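PDB 5KZL: heme oxygenase from Leptospira interrogans, which catalyses the oxygen-dependent breakdown of heme, opening the porphyrin ring to biliverdin with release of iron and carbon monoxide. Local coordinates for residues I38-K41 / G42-A45; K66-L69 / V70-S73; F91-G94 / T95-P98. The protein carries 1 engineered substitution. One frame throughout, in Å; residues are numbered along the deposited sequence.

None of the three contacts is fully buried: contact 1 is partly so, whereas contacts 2 and 3 lie at the surface. Contact 1 starts helix 41-64 and contact 3 ends helix 82-93; the two are neighbours, with centres about 14 Å apart and side chains that touch. Contact 2 belongs to the loop between these same two helices, but at the far end of the bundle, its centre about 37 Å from that of contact 1. Their chemistry differs accordingly. A carboxylate caps a helix start in contact 1, an asparagine amide and two waters hold a loop turn in contact 2, and aromatic rings pack at a helix end in contact 3.

Contact 1: residues I38-K41 / G42-A45; sequences ILEK and GTYA
Glu40 folds its carboxylate back over the first turn of helix 41-64, meeting the backbone N-H groups of Gly42 and Thr43 as an N-cap. The two oxygens share the work: OE2 of Glu40 accepts from N of Gly42 at 3.0 Å, and OE1 of Glu40 accepts from N of Thr43 at 3.1 Å. Both donors come from above the carboxylate plane, more than 50° out of it, so the helix start is met by a face of the group. Two torsions bring it there: CG stands anti to the backbone N (chi1 -170°), and a sharp bend at chi2 (-84°) turns the carboxylate toward the helix. OG1 of Thr43 also lies 3.1 Å from OE1 of Glu40, the two side chains crossing at about a right angle. The N-terminal end of the helix would probably favour the charged form of Glu40.

Behind the cap the regular pattern begins at once, N of Tyr44 donating to O of Glu40 at 2.8 Å and N of Ala45 to O of Lys41 at 3.0 Å. The apolar side is carried by Leu39, whose CD1 lies 3.7 Å from CD1 of Tyr44, an oblique approach to the ring with CD2 close behind. Tyr44 sends its ring inward, where OH is hydrogen-bonded to Tyr162 OH.

Lys41 reaches away from the cap to helix 82-93, its NZ hydrogen-bonded to Phe92 O. The Tyr44 ring meets that of Phe92 as well, while Leu39 packs on Phe30 and Phe34 of helix 29-36 and on Ala147, Ala150 and Leu151 of helix 125-151. The start of helix 41-64 is thereby set against three other helices of the all-helical heme oxygenase fold.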
loop_
_atom_site.group_PDB
_atom_site.type_symbol
_atom_site.label_atom_id
_atom_site.label_comp_id
_atom_site.label_asym_id
_atom_site.label_seq_id
_atom_site.Cartn_x
_atom_site.Cartn_y
_atom_site.Cartn_z
ATOM N N ILE A 38 4.419 12.380 16.023
ATOM C CA ILE A 38 5.876 12.494 16.046
ATOM C C ILE A 38 6.499 11.704 14.885
ATOM O O ILE A 38 6.323 10.480 14.788
ATOM C CB ILE A 38 6.490 12.063 17.414
ATOM C CG1 ILE A 38 5.937 12.917 18.579
ATOM C CG2 ILE A 38 8.029 12.074 17.381
ATOM C CD1 ILE A 38 6.125 12.323 19.904
ATOM N N LEU A 39 7.250 12.418 14.033
ATOM C CA LEU A 39 8.027 11.856 12.931
ATOM C C LEU A 39 9.366 12.548 12.898
ATOM O O LEU A 39 9.454 13.737 13.218
ATOM C CB LEU A 39 7.351 12.072 11.565
ATOM C CG LEU A 39 6.108 11.247 11.214
ATOM C CD1 LEU A 39 5.459 11.796 9.967
ATOM C CD2 LEU A 39 6.448 9.772 11.006
ATOM N N GLU A 40 10.400 11.818 12.478
ATOM C CA GLU A 40 11.740 12.351 12.263
ATOM C C GLU A 40 11.974 12.256 10.738
ATOM O O GLU A 40 11.769 11.188 10.149
ATOM C CB GLU A 40 12.786 11.543 13.046
ATOM C CG GLU A 40 14.170 12.180 13.075
ATOM C CD GLU A 40 15.067 11.909 11.879
ATOM O OE1 GLU A 40 15.294 10.718 11.562
ATOM O OE2 GLU A 40 15.578 12.887 11.283
ATOM N N LYS A 41 12.390 13.383 10.123
ATOM C CA LYS A 41 12.636 13.575 8.689
ATOM C C LYS A 41 13.349 12.380 8.030
ATOM O O LYS A 41 12.864 11.834 7.038
ATOM C CB LYS A 41 13.474 14.852 8.495
ATOM C CG LYS A 41 13.333 15.505 7.139
ATOM C CD LYS A 41 14.406 16.589 6.966
ATOM C CE LYS A 41 15.371 16.317 5.823
ATOM N NZ LYS A 41 14.678 16.032 4.526
ATOM N N GLY A 42 14.495 12.010 8.589
ATOM C CA GLY A 42 15.347 10.935 8.095
ATOM C C GLY A 42 14.646 9.605 8.059
ATOM O O GLY A 42 14.646 8.942 7.028
ATOM N N THR A 43 14.022 9.226 9.186
ATOM C CA THR A 43 13.278 7.975 9.335
ATOM C C THR A 43 12.072 7.945 8.383
ATOM O O THR A 43 11.835 6.946 7.712
ATOM C CB THR A 43 12.922 7.764 10.812
ATOM O OG1 THR A 43 14.136 7.798 11.577
ATOM C CG2 THR A 43 12.235 6.453 11.053
ATOM N N TYR A 44 11.340 9.056 8.310
ATOM C CA TYR A 44 10.188 9.166 7.427
ATOM C C TYR A 44 10.578 8.943 5.952
ATOM O O TYR A 44 9.872 8.241 5.220
ATOM C CB TYR A 44 9.464 10.515 7.624
ATOM C CG TYR A 44 8.185 10.564 6.816
ATOM C CD1 TYR A 44 7.062 9.835 7.205
ATOM C CD2 TYR A 44 8.097 11.336 5.661
ATOM C CE1 TYR A 44 5.888 9.866 6.459
ATOM C CE2 TYR A 44 6.931 11.358 4.895
ATOM C CZ TYR A 44 5.827 10.625 5.304
ATOM O OH TYR A 44 4.683 10.625 4.549
ATOM N N ALA A 45 11.694 9.561 5.519
ATOM C CA ALA A 45 12.196 9.429 4.145
ATOM C C ALA A 45 12.560 7.960 3.801
ATOM O O ALA A 45 12.215 7.505 2.702
ATOM C CB ALA A 45 13.377 10.368 3.932
#

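Contact 2: residues K66-L69 / V70-S73; sequences KNNL and VLKS
Asn68 and Val70 close an Asx turn in the loop between helix 41-64 and helix 82-93, leading into residues 70-73 with helical backbone angles. The side-chain bonds come first. OD1 of Asn68 accepts from N of Val70 at 2.8 Å and from N of Leu71 at 3.1 Å, so one oxygen is gripped twice. The donors use it differently: the Leu71 N-H lies in the carbonyl plane, on a lone pair, whereas that of Val70 comes from above the plane, 36° out of it. With CG of Asn68 anti to its backbone N (chi1 175°), the amide extends beside the chain that follows and sets OD1 before both N-H groups. The other end of the amide is also held, ND2 hydrogen-bonding to Glu123 OE2, which fixes which way round the group sits.

A backbone bond reinforces the turn, N of Lys72 donating to O of Asn68 at 2.9 Å.

Apolar and weakly polar contacts fill in round these bonds. CG of Leu71 packs against the amide of Asn68, and the aliphatic chain of Lys72, extended beyond CG, runs back along the preceding carbonyls. Its CE passes 3.4 Å from O of Asn67 and also nears the Asn67 side-chain oxygen. Val70 turns to Glu123 and Val186.

The ionic interaction is a salt bridge from NZ of Lys66 to Glu63, at the end of helix 41-64.

Two waters add further links. One donates to O of Lys66, ahead of the turn, and weakly to O of Leu71. The other stitches the exit: it donates to O of Leu69 at 2.9 Å while accepting from N of Ser73 at 3.0 Å.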
loop_
_atom_site.group_PDB
_atom_site.type_symbol
_atom_site.label_atom_id
_atom_site.label_comp_id
_atom_site.label_asym_id
_atom_site.label_seq_id
_atom_site.Cartn_x
_atom_site.Cartn_y
_atom_site.Cartn_z
ATOM N N LYS A 66 -2.887 -7.101 -16.008
ATOM C CA LYS A 66 -4.124 -6.305 -16.088
ATOM C C LYS A 66 -5.300 -7.017 -16.781
ATOM O O LYS A 66 -6.451 -6.723 -16.436
ATOM C CB LYS A 66 -3.875 -4.915 -16.712
ATOM C CG LYS A 66 -3.548 -4.921 -18.204
ATOM C CD LYS A 66 -3.571 -3.502 -18.792
ATOM C CE LYS A 66 -2.347 -2.713 -18.409
ATOM N NZ LYS A 66 -2.259 -1.398 -19.113
ATOM N N ASN A 67 -5.020 -7.939 -17.737
ATOM C CA ASN A 67 -6.084 -8.651 -18.453
ATOM C C ASN A 67 -6.409 -10.025 -17.876
ATOM O O ASN A 67 -7.283 -10.705 -18.409
ATOM C CB ASN A 67 -5.816 -8.719 -19.945
ATOM C CG ASN A 67 -6.007 -7.364 -20.579
ATOM O OD1 ASN A 67 -6.977 -6.636 -20.290
ATOM N ND2 ASN A 67 -5.052 -6.974 -21.406
ATOM N N ASN A 68 -5.798 -10.386 -16.734
ATOM C CA ASN A 68 -6.157 -11.595 -16.010
ATOM C C ASN A 68 -7.669 -11.499 -15.702
ATOM O O ASN A 68 -8.147 -10.422 -15.319
ATOM C CB ASN A 68 -5.351 -11.689 -14.720
ATOM C CG ASN A 68 -5.738 -12.846 -13.837
ATOM O OD1 ASN A 68 -6.740 -12.795 -13.118
ATOM N ND2 ASN A 68 -4.930 -13.889 -13.838
ATOM N N LEU A 69 -8.417 -12.593 -15.931
ATOM C CA LEU A 69 -9.876 -12.610 -15.763
ATOM C C LEU A 69 -10.343 -12.274 -14.363
ATOM O O LEU A 69 -11.384 -11.639 -14.208
ATOM C CB LEU A 69 -10.497 -13.943 -16.242
ATOM C CG LEU A 69 -10.497 -14.219 -17.760
ATOM C CD1 LEU A 69 -11.257 -15.489 -18.063
ATOM C CD2 LEU A 69 -11.159 -13.093 -18.524
ATOM N N VAL A 70 -9.565 -12.657 -13.344
ATOM C CA VAL A 70 -9.925 -12.335 -11.969
ATOM C C VAL A 70 -9.600 -10.868 -11.655
ATOM O O VAL A 70 -10.446 -10.179 -11.084
ATOM C CB VAL A 70 -9.330 -13.348 -10.954
ATOM C CG1 VAL A 70 -9.415 -12.834 -9.522
ATOM C CG2 VAL A 70 -10.023 -14.703 -11.080
ATOM N N LEU A 71 -8.419 -10.371 -12.073
ATOM C CA LEU A 71 -7.992 -9.007 -11.765
ATOM C C LEU A 71 -8.650 -7.906 -12.604
ATOM O O LEU A 71 -8.655 -6.757 -12.170
ATOM C CB LEU A 71 -6.460 -8.859 -11.828
ATOM C CG LEU A 71 -5.606 -9.818 -10.974
ATOM C CD1 LEU A 71 -4.139 -9.612 -11.288
ATOM C CD2 LEU A 71 -5.836 -9.599 -9.475
ATOM N N LYS A 72 -9.177 -8.235 -13.800
ATOM C CA LYS A 72 -9.785 -7.274 -14.733
ATOM C C LYS A 72 -10.685 -6.215 -14.072
ATOM O O LYS A 72 -10.499 -5.024 -14.324
ATOM C CB LYS A 72 -10.549 -8.016 -15.844
ATOM C CG LYS A 72 -9.863 -7.939 -17.194
ATOM C CD LYS A 72 -10.748 -8.481 -18.308
ATOM C CE LYS A 72 -9.941 -8.826 -19.536
ATOM N NZ LYS A 72 -10.814 -9.139 -20.697
ATOM N N SER A 73 -11.612 -6.635 -13.188
ATOM C CA SER A 73 -12.532 -5.707 -12.523
ATOM C C SER A 73 -11.900 -4.851 -11.401
ATOM O O SER A 73 -12.566 -3.928 -10.913
ATOM C CB SER A 73 -13.772 -6.433 -12.019
ATOM O OG SER A 73 -13.409 -7.506 -11.173
HETATM O O HOH W 1 -6.517 -5.817 -13.601
HETATM O O HOH W 2 -12.772 -9.350 -13.065
#

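Contact 3: residues F91-G94 / T95-P98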
loop_
_atom_site.group_PDB
_atom_site.type_symbol
_atom_site.label_atom_id
_atom_site.label_comp_id
_atom_site.label_asym_id
_atom_site.label_seq_id
_atom_site.Cartn_x
_atom_site.Cartn_y
_atom_site.Cartn_z
ATOM N N PHE A 91 11.031 15.822 -2.578
ATOM C CA PHE A 91 10.857 16.897 -1.590
ATOM C C PHE A 91 11.817 16.700 -0.396
ATOM O O PHE A 91 12.469 17.654 0.042
ATOM C CB PHE A 91 9.396 17.018 -1.105
ATOM C CG PHE A 91 9.263 17.962 0.078
ATOM C CD1 PHE A 91 9.276 19.343 -0.109
ATOM C CD2 PHE A 91 9.220 17.471 1.377
ATOM C CE1 PHE A 91 9.207 20.211 0.986
ATOM C CE2 PHE A 91 9.185 18.336 2.471
ATOM C CZ PHE A 91 9.177 19.700 2.270
ATOM N N PHE A 92 11.872 15.474 0.146
ATOM C CA PHE A 92 12.721 15.197 1.305
ATOM C C PHE A 92 14.235 15.170 1.000
ATOM O O PHE A 92 15.037 15.645 1.815
ATOM C CB PHE A 92 12.283 13.908 2.015
ATOM C CG PHE A 92 10.957 14.118 2.702
ATOM C CD1 PHE A 92 10.869 14.879 3.857
ATOM C CD2 PHE A 92 9.779 13.621 2.144
ATOM C CE1 PHE A 92 9.629 15.139 4.452
ATOM C CE2 PHE A 92 8.544 13.878 2.737
ATOM C CZ PHE A 92 8.476 14.626 3.895
ATOM N N TYR A 93 14.621 14.603 -0.145
ATOM C CA TYR A 93 16.043 14.454 -0.469
ATOM C C TYR A 93 16.665 15.549 -1.344
ATOM O O TYR A 93 17.900 15.618 -1.422
ATOM C CB TYR A 93 16.281 13.100 -1.121
ATOM C CG TYR A 93 16.256 11.955 -0.137
ATOM C CD1 TYR A 93 17.365 11.667 0.659
ATOM C CD2 TYR A 93 15.144 11.128 -0.029
ATOM C CE1 TYR A 93 17.353 10.605 1.558
ATOM C CE2 TYR A 93 15.129 10.047 0.859
ATOM C CZ TYR A 93 16.237 9.794 1.653
ATOM O OH TYR A 93 16.243 8.748 2.548
ATOM N N GLY A 94 15.831 16.324 -2.041
ATOM C CA GLY A 94 16.274 17.335 -2.996
ATOM C C GLY A 94 16.459 16.651 -4.339
ATOM O O GLY A 94 15.877 17.053 -5.344
ATOM N N THR A 95 17.241 15.557 -4.337
ATOM C CA THR A 95 17.486 14.682 -5.477
ATOM C C THR A 95 17.554 13.255 -4.923
ATOM O O THR A 95 18.393 12.969 -4.064
ATOM C CB THR A 95 18.708 15.143 -6.307
ATOM O OG1 THR A 95 19.026 14.128 -7.248
ATOM C CG2 THR A 95 19.941 15.483 -5.455
ATOM N N TRP A 96 16.634 12.383 -5.344
ATOM C CA TRP A 96 16.693 11.032 -4.827
ATOM C C TRP A 96 17.275 10.074 -5.845
ATOM O O TRP A 96 16.676 9.821 -6.879
ATOM C CB TRP A 96 15.355 10.547 -4.244
ATOM C CG TRP A 96 15.441 9.195 -3.603
ATOM C CD1 TRP A 96 16.048 8.881 -2.418
ATOM C CD2 TRP A 96 14.879 7.975 -4.104
ATOM N NE1 TRP A 96 15.899 7.538 -2.152
ATOM C CE2 TRP A 96 15.198 6.954 -3.178
ATOM C CE3 TRP A 96 14.130 7.642 -5.245
ATOM C CZ2 TRP A 96 14.813 5.620 -3.370
ATOM C CZ3 TRP A 96 13.746 6.319 -5.433
ATOM C CH2 TRP A 96 14.080 5.329 -4.500
ATOM N N LYS A 97 18.455 9.535 -5.527
ATOM C CA LYS A 97 19.152 8.556 -6.360
ATOM C C LYS A 97 18.860 7.120 -5.816
ATOM O O LYS A 97 19.326 6.797 -4.717
ATOM C CB LYS A 97 20.674 8.874 -6.403
ATOM C CG LYS A 97 21.538 7.819 -7.111
ATOM C CD LYS A 97 21.666 8.054 -8.620
ATOM C CE LYS A 97 22.118 6.817 -9.363
ATOM N NZ LYS A 97 23.521 6.446 -9.040
ATOM N N PRO A 98 18.086 6.269 -6.555
ATOM C CA PRO A 98 17.807 4.899 -6.067
ATOM C C PRO A 98 19.053 4.051 -5.783
ATOM O O PRO A 98 19.051 3.285 -4.827
ATOM C CB PRO A 98 16.955 4.284 -7.197
ATOM C CG PRO A 98 16.337 5.465 -7.878
ATOM C CD PRO A 98 17.412 6.511 -7.849
#
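Tyr93, the last residue of helix 82-93, and Trp96, in the loop after it, lie side by side, their side chains pointing the same way, and form the tight half of this contact. CD1 of Trp96 sits over one face of the Tyr93 ring, offset toward its rim, and comes within 3.4 Å of CD2 of Tyr93. The planes of the phenol and the five-membered ring are inclined at 39°, so the pair is oblique, with centroids 4.8 Å apart. CE2 of Tyr93 also comes close, 3.6 Å from CD1 of Trp96. The indole gets there with CG anti to its backbone N (chi1 -175°), which carries the five-membered ring alongside the tyrosine. Other residues close round the pair: His101 stacks on Trp96, Tyr52 meets the indole edge-to-face, Leu86 and Leu89 touch it from helix 82-93, and Ala45 of helix 41-64 packs on Tyr93.

The other half is a thin, exposed backbone turn. Gly94 leaves the helix with positive phi (87°), and N of Thr95 returns to O of Tyr93 at 3.0 Å in a weak bond, giving a classic gamma turn round the glycine. O of Gly94 is taken up by Gln90 NE2, one turn back in the helix. CB of Thr95 leaves its backbone away from the helix end, touching only the adjoining Gly94 across the contact.

A single weak bond thus spans the turn at Gly94, with the Gly94 O to Gln90 NE2 bond beside it, while the closer side-chain packing is aromatic. The indole N-H has a partner as well: NE1 of Trp96 donates to Glu49 OE2, a charged partner that probably strengthens the bond and ties the loop to helix 41-64.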